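Local coordinates for protein peptidase M3B, oligoendopeptidase F (PDB 2QR4) that probably hydrolyses short peptides as a metallo-endopeptidase of the oligoendopeptidase F type in family M3, at residues A[262-270]-A[426-437]. Numbering follows the deposited sequence.
Sequences LLHRYMELR and NHYLDGFKGTVF
Tyr266 drives its ring into the surface of helix 418-454 and settles as a knob in the hole formed by Asn426, Leu429, Asp430 and Lys433. With CG anti to the backbone N, chi1 -175° turns the ring toward helix 418-454. CB of Leu429 makes a CH-pi contact over one face, 4.0 Å from the centroid of the Tyr266 ring, offset toward the rim. At the edge, Lys433 CB lies 4.2 Å from CE2 of Tyr266, while ND2 of Asn426 lies in the ring plane near the hydroxyl, its amide turned 51° from the ring, at an angle too poor for the pair to count as a hydrogen bond.

One helical turn before Tyr266, Leu263 repeats the theme with the roles exchanged: its CG sits over a face of the Phe437 ring, 4.0 Å from the centroid. The helices that bear these residues, 260-274 and 418-454, are far apart in sequence and meet in the largely helical peptidase family M3 region; the two short segments run obliquely antiparallel, 133° between their directions, and their axes approach to 11.6 Å. Leu262 and Leu429 also touch helix 557-579, whereas Leu263, Met267 and Lys433 all reach Tyr476 of helix 461-476, so a neighbouring helix packs against each flank.

Packing is looser beside this interlocked row. The selenomethionine at Met267 brings only its CE to CD of Lys433, at 4.1 Å, and the lysine chain then bends at chi3 and chi4, leading its amine away. Arg270 NH1 remains 4.3 Å from OD1 of the partly exposed Asp430, too far for a salt bridge, and the guanidinium instead donates through NH2 to the carbonyl of Thr286.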
ATOM      1  N   LEU A 262       9.993   1.380 -38.193  1.00 40.73           N
ATOM      2  CA  LEU A 262       9.372   2.656 -38.588  1.00 41.28           C
ATOM      3  C   LEU A 262       9.608   3.788 -37.567  1.00 45.34           C
ATOM      4  O   LEU A 262       9.964   4.893 -37.961  1.00 40.00           O
ATOM      5  CB  LEU A 262       7.887   2.494 -38.836  1.00 38.04           C
ATOM      6  CG  LEU A 262       7.541   1.639 -40.048  1.00 38.39           C
ATOM      7  CD1 LEU A 262       6.025   1.469 -40.130  1.00 26.91           C
ATOM      8  CD2 LEU A 262       8.104   2.270 -41.298  1.00 27.57           C
ATOM      9  N   LEU A 263       9.422   3.501 -36.272  1.00 34.78           N
ATOM     10  CA  LEU A 263       9.769   4.437 -35.195  1.00 37.84           C
ATOM     11  C   LEU A 263      11.257   4.777 -35.245  1.00 47.39           C
ATOM     12  O   LEU A 263      11.639   5.946 -35.129  1.00 49.68           O
ATOM     13  CB  LEU A 263       9.472   3.827 -33.817  1.00 42.75           C
ATOM     14  CG  LEU A 263       8.952   4.683 -32.643  1.00 47.82           C
ATOM     15  CD1 LEU A 263       9.410   4.135 -31.293  1.00 35.90           C
ATOM     16  CD2 LEU A 263       9.306   6.140 -32.735  1.00 39.15           C
ATOM     17  N   HIS A 264      12.094   3.747 -35.391  1.00 35.18           N
ATOM     18  CA  HIS A 264      13.533   3.939 -35.461  1.00 40.54           C
ATOM     19  C   HIS A 264      13.851   4.978 -36.515  1.00 35.54           C
ATOM     20  O   HIS A 264      14.592   5.930 -36.256  1.00 38.60           O
ATOM     21  CB  HIS A 264      14.264   2.622 -35.774  1.00 39.80           C
ATOM     22  CG  HIS A 264      14.151   1.599 -34.686  1.00 47.37           C
ATOM     23  ND1 HIS A 264      14.628   0.313 -34.821  1.00 45.67           N
ATOM     24  CD2 HIS A 264      13.580   1.661 -33.459  1.00 44.80           C
ATOM     25  CE1 HIS A 264      14.374  -0.367 -33.716  1.00 34.41           C
ATOM     26  NE2 HIS A 264      13.742   0.430 -32.872  1.00 39.77           N
ATOM     27  N   ARG A 265      13.258   4.800 -37.692  1.00 33.11           N
ATOM     28  CA  ARG A 265      13.415   5.729 -38.805  1.00 42.47           C
ATOM     29  C   ARG A 265      12.932   7.142 -38.475  1.00 49.23           C
ATOM     30  O   ARG A 265      13.585   8.120 -38.840  1.00 47.40           O
ATOM     31  CB  ARG A 265      12.637   5.231 -40.014  1.00 44.25           C
ATOM     32  CG  ARG A 265      13.463   4.590 -41.078  1.00 45.21           C
ATOM     33  CD  ARG A 265      13.138   5.253 -42.412  1.00 51.13           C
ATOM     34  NE  ARG A 265      12.024   4.618 -43.096  1.00 43.82           N
ATOM     35  CZ  ARG A 265      11.441   5.137 -44.165  1.00 45.54           C
ATOM     36  NH1 ARG A 265      11.854   6.301 -44.639  1.00 43.57           N
ATOM     37  NH2 ARG A 265      10.436   4.509 -44.750  1.00 47.01           N
ATOM     38  N   TYR A 266      11.781   7.243 -37.809  1.00 35.32           N
ATOM     39  CA  TYR A 266      11.231   8.548 -37.437  1.00 39.11           C
ATOM     40  C   TYR A 266      12.180   9.263 -36.469  1.00 36.03           C
ATOM     41  O   TYR A 266      12.350  10.481 -36.528  1.00 37.85           O
ATOM     42  CB  TYR A 266       9.838   8.382 -36.825  1.00 35.18           C
ATOM     43  CG  TYR A 266       9.131   9.677 -36.513  1.00 33.35           C
ATOM     44  CD1 TYR A 266       9.231  10.763 -37.364  1.00 33.99           C
ATOM     45  CD2 TYR A 266       8.337   9.803 -35.385  1.00 40.98           C
ATOM     46  CE1 TYR A 266       8.586  11.942 -37.096  1.00 33.49           C
ATOM     47  CE2 TYR A 266       7.683  10.982 -35.106  1.00 42.21           C
ATOM     48  CZ  TYR A 266       7.811  12.053 -35.970  1.00 44.74           C
ATOM     49  OH  TYR A 266       7.148  13.239 -35.727  1.00 46.14           O
HETATM   50  N   MSE A 267      12.830   8.486 -35.609  1.00 32.35           N
HETATM   51  CA  MSE A 267      13.813   9.033 -34.677  1.00 36.95           C
HETATM   52  C   MSE A 267      15.086   9.525 -35.397  1.00 44.04           C
HETATM   53  O   MSE A 267      15.605  10.590 -35.070  1.00 44.94           O
HETATM   54  CB  MSE A 267      14.126   8.021 -33.577  1.00 26.59           C
HETATM   55  CG  MSE A 267      12.917   7.704 -32.692  1.00 48.79           C
HETATM   56 SE   MSE A 267      12.167   9.248 -31.694  1.00 61.49          SE
HETATM   57  CE  MSE A 267      10.849   9.911 -32.978  1.00 51.53           C
ATOM     58  N   GLU A 268      15.560   8.788 -36.401  1.00 37.73           N
ATOM     59  CA  GLU A 268      16.652   9.290 -37.236  1.00 43.97           C
ATOM     60  C   GLU A 268      16.286  10.643 -37.835  1.00 45.62           C
ATOM     61  O   GLU A 268      17.113  11.566 -37.874  1.00 44.41           O
ATOM     62  CB  GLU A 268      17.022   8.310 -38.364  1.00 40.10           C
ATOM     63  CG  GLU A 268      17.433   6.910 -37.886  1.00 51.20           C
ATOM     64  CD  GLU A 268      18.874   6.820 -37.326  1.00 63.66           C
ATOM     65  OE1 GLU A 268      19.630   7.832 -37.310  1.00 48.66           O
ATOM     66  OE2 GLU A 268      19.247   5.706 -36.894  1.00 56.02           O
ATOM     67  N   LEU A 269      15.047  10.765 -38.302  1.00 42.72           N
ATOM     68  CA  LEU A 269      14.623  12.002 -38.956  1.00 40.47           C
ATOM     69  C   LEU A 269      14.628  13.140 -37.948  1.00 40.07           C
ATOM     70  O   LEU A 269      15.152  14.221 -38.217  1.00 39.50           O
ATOM     71  CB  LEU A 269      13.244  11.849 -39.587  1.00 36.87           C
ATOM     72  CG  LEU A 269      12.654  13.116 -40.178  1.00 37.72           C
ATOM     73  CD1 LEU A 269      13.582  13.670 -41.240  1.00 37.91           C
ATOM     74  CD2 LEU A 269      11.289  12.791 -40.755  1.00 37.33           C
ATOM     75  N   ARG A 270      14.064  12.894 -36.774  1.00 33.34           N
ATOM     76  CA  ARG A 270      14.122  13.905 -35.724  1.00 40.90           C
ATOM     77  C   ARG A 270      15.573  14.306 -35.350  1.00 38.20           C
ATOM     78  O   ARG A 270      15.854  15.477 -35.097  1.00 41.62           O
ATOM     79  CB  ARG A 270      13.311  13.451 -34.517  1.00 38.29           C
ATOM     80  CG  ARG A 270      13.563  14.228 -33.241  1.00 49.93           C
ATOM     81  CD  ARG A 270      12.570  13.800 -32.151  1.00 54.23           C
ATOM     82  NE  ARG A 270      11.226  14.314 -32.417  1.00 56.38           N
ATOM     83  CZ  ARG A 270      10.774  15.477 -31.956  1.00 51.89           C
ATOM     84  NH1 ARG A 270       9.551  15.864 -32.248  1.00 48.83           N
ATOM     85  NH2 ARG A 270      11.548  16.255 -31.197  1.00 48.26           N
ATOM     86  N   ASN A 426       4.215  15.870 -40.074  1.00 35.50           N
ATOM     87  CA  ASN A 426       4.880  15.617 -38.799  1.00 41.01           C
ATOM     88  C   ASN A 426       3.930  15.627 -37.588  1.00 37.07           C
ATOM     89  O   ASN A 426       4.103  14.859 -36.649  1.00 48.05           O
ATOM     90  CB  ASN A 426       6.039  16.589 -38.598  1.00 37.55           C
ATOM     91  CG  ASN A 426       6.776  16.341 -37.314  1.00 45.90           C
ATOM     92  OD1 ASN A 426       6.571  17.051 -36.337  1.00 50.26           O
ATOM     93  ND2 ASN A 426       7.631  15.318 -37.294  1.00 40.34           N
ATOM     94  N   HIS A 427       2.926  16.488 -37.626  1.00 36.70           N
ATOM     95  CA  HIS A 427       1.882  16.500 -36.614  1.00 41.91           C
ATOM     96  C   HIS A 427       1.229  15.115 -36.522  1.00 44.52           C
ATOM     97  O   HIS A 427       1.024  14.593 -35.424  1.00 44.00           O
ATOM     98  CB  HIS A 427       0.856  17.586 -36.961  1.00 41.11           C
ATOM     99  CG  HIS A 427      -0.401  17.547 -36.142  1.00 58.03           C
ATOM    100  ND1 HIS A 427      -0.495  18.115 -34.888  1.00 54.30           N
ATOM    101  CD2 HIS A 427      -1.629  17.045 -36.421  1.00 53.15           C
ATOM    102  CE1 HIS A 427      -1.721  17.954 -34.423  1.00 48.68           C
ATOM    103  NE2 HIS A 427      -2.430  17.309 -35.335  1.00 52.58           N
ATOM    104  N   TYR A 428       0.920  14.520 -37.676  1.00 43.61           N
ATOM    105  CA  TYR A 428       0.352  13.167 -37.723  1.00 40.31           C
ATOM    106  C   TYR A 428       1.335  12.105 -37.197  1.00 45.29           C
ATOM    107  O   TYR A 428       0.951  11.228 -36.417  1.00 40.13           O
ATOM    108  CB  TYR A 428      -0.096  12.783 -39.146  1.00 36.39           C
ATOM    109  CG  TYR A 428      -0.541  11.332 -39.241  1.00 39.34           C
ATOM    110  CD1 TYR A 428      -1.818  10.948 -38.821  1.00 33.40           C
ATOM    111  CD2 TYR A 428       0.328  10.334 -39.712  1.00 37.27           C
ATOM    112  CE1 TYR A 428      -2.226   9.628 -38.877  1.00 39.41           C
ATOM    113  CE2 TYR A 428      -0.077   8.994 -39.781  1.00 31.59           C
ATOM    114  CZ  TYR A 428      -1.350   8.654 -39.354  1.00 40.96           C
ATOM    115  OH  TYR A 428      -1.770   7.351 -39.409  1.00 44.16           O
ATOM    116  N   LEU A 429       2.594  12.169 -37.629  1.00 37.45           N
ATOM    117  CA  LEU A 429       3.545  11.119 -37.247  1.00 41.57           C
ATOM    118  C   LEU A 429       3.781  11.208 -35.759  1.00 42.72           C
ATOM    119  O   LEU A 429       3.959  10.200 -35.080  1.00 45.10           O
ATOM    120  CB  LEU A 429       4.859  11.225 -38.031  1.00 39.84           C
ATOM    121  CG  LEU A 429       4.721  11.122 -39.558  1.00 39.31           C
ATOM    122  CD1 LEU A 429       5.955  11.658 -40.257  1.00 31.77           C
ATOM    123  CD2 LEU A 429       4.441   9.694 -39.974  1.00 31.65           C
ATOM    124  N   ASP A 430       3.732  12.434 -35.253  1.00 44.99           N
ATOM    125  CA  ASP A 430       3.958  12.683 -33.853  1.00 42.47           C
ATOM    126  C   ASP A 430       2.845  12.112 -32.968  1.00 44.03           C
ATOM    127  O   ASP A 430       3.116  11.411 -31.983  1.00 47.56           O
ATOM    128  CB  ASP A 430       4.127  14.173 -33.620  1.00 51.32           C
ATOM    129  CG  ASP A 430       4.600  14.482 -32.235  1.00 60.43           C
ATOM    130  OD1 ASP A 430       5.672  13.956 -31.853  1.00 57.06           O
ATOM    131  OD2 ASP A 430       3.896  15.242 -31.537  1.00 61.51           O
ATOM    132  N   GLY A 431       1.596  12.407 -33.319  1.00 43.13           N
ATOM    133  CA  GLY A 431       0.453  11.830 -32.619  1.00 38.75           C
ATOM    134  C   GLY A 431       0.514  10.311 -32.664  1.00 46.66           C
ATOM    135  O   GLY A 431       0.208   9.643 -31.678  1.00 45.13           O
ATOM    136  N   PHE A 432       0.925   9.766 -33.811  1.00 33.63           N
ATOM    137  CA  PHE A 432       1.070   8.319 -33.982  1.00 37.19           C
ATOM    138  C   PHE A 432       2.172   7.781 -33.043  1.00 45.07           C
ATOM    139  O   PHE A 432       1.985   6.769 -32.374  1.00 43.40           O
ATOM    140  CB  PHE A 432       1.389   8.025 -35.454  1.00 43.81           C
ATOM    141  CG  PHE A 432       1.210   6.577 -35.871  1.00 38.58           C
ATOM    142  CD1 PHE A 432       2.011   5.575 -35.348  1.00 33.36           C
ATOM    143  CD2 PHE A 432       0.290   6.240 -36.853  1.00 41.59           C
ATOM    144  CE1 PHE A 432       1.871   4.261 -35.762  1.00 31.21           C
ATOM    145  CE2 PHE A 432       0.144   4.935 -37.276  1.00 42.22           C
ATOM    146  CZ  PHE A 432       0.934   3.941 -36.727  1.00 39.07           C
ATOM    147  N   LYS A 433       3.313   8.465 -32.963  1.00 38.62           N
ATOM    148  CA  LYS A 433       4.355   8.033 -32.034  1.00 42.28           C
ATOM    149  C   LYS A 433       3.829   7.915 -30.583  1.00 37.24           C
ATOM    150  O   LYS A 433       4.145   6.957 -29.869  1.00 50.58           O
ATOM    151  CB  LYS A 433       5.597   8.949 -32.093  1.00 45.15           C
ATOM    152  CG  LYS A 433       6.577   8.773 -30.894  1.00 38.06           C
ATOM    153  CD  LYS A 433       7.424  10.024 -30.641  1.00 57.86           C
ATOM    154  CE  LYS A 433       7.051  10.765 -29.342  1.00 64.96           C
ATOM    155  NZ  LYS A 433       7.477  10.050 -28.072  1.00 68.05           N
ATOM    156  N   GLY A 434       3.042   8.885 -30.145  1.00 42.77           N
ATOM    157  CA  GLY A 434       2.583   8.895 -28.754  1.00 35.12           C
ATOM    158  C   GLY A 434       1.433   7.940 -28.464  1.00 45.13           C
ATOM    159  O   GLY A 434       1.345   7.366 -27.377  1.00 55.14           O
ATOM    160  N   THR A 435       0.544   7.758 -29.430  1.00 38.77           N
ATOM    161  CA  THR A 435      -0.671   7.025 -29.167  1.00 41.89           C
ATOM    162  C   THR A 435      -0.553   5.547 -29.534  1.00 49.60           C
ATOM    163  O   THR A 435      -1.186   4.707 -28.900  1.00 47.03           O
ATOM    164  CB  THR A 435      -1.841   7.661 -29.885  1.00 40.92           C
ATOM    165  OG1 THR A 435      -1.777   9.068 -29.667  1.00 46.31           O
ATOM    166  CG2 THR A 435      -3.167   7.131 -29.347  1.00 37.23           C
ATOM    167  N   VAL A 436       0.248   5.203 -30.538  1.00 39.87           N
ATOM    168  CA  VAL A 436       0.441   3.772 -30.769  1.00 47.12           C
ATOM    169  C   VAL A 436       1.714   3.190 -30.169  1.00 46.61           C
ATOM    170  O   VAL A 436       1.628   2.268 -29.364  1.00 48.82           O
ATOM    171  CB  VAL A 436       0.144   3.302 -32.216  1.00 45.53           C
ATOM    172  CG1 VAL A 436       0.115   4.450 -33.165  1.00 59.81           C
ATOM    173  CG2 VAL A 436       1.092   2.200 -32.652  1.00 44.56           C
ATOM    174  N   PHE A 437       2.873   3.747 -30.523  1.00 38.35           N
ATOM    175  CA  PHE A 437       4.146   3.202 -30.072  1.00 46.04           C
ATOM    176  C   PHE A 437       4.337   3.324 -28.558  1.00 46.61           C
ATOM    177  O   PHE A 437       4.624   2.333 -27.876  1.00 47.77           O
ATOM    178  CB  PHE A 437       5.334   3.813 -30.851  1.00 40.40           C
ATOM    179  CG  PHE A 437       5.477   3.264 -32.242  1.00 37.72           C
ATOM    180  CD1 PHE A 437       5.877   1.945 -32.444  1.00 42.53           C
ATOM    181  CD2 PHE A 437       5.175   4.051 -33.354  1.00 31.09           C
ATOM    182  CE1 PHE A 437       5.981   1.412 -33.743  1.00 40.00           C
ATOM    183  CE2 PHE A 437       5.294   3.533 -34.656  1.00 37.54           C
ATOM    184  CZ  PHE A 437       5.696   2.208 -34.842  1.00 31.98           C
TER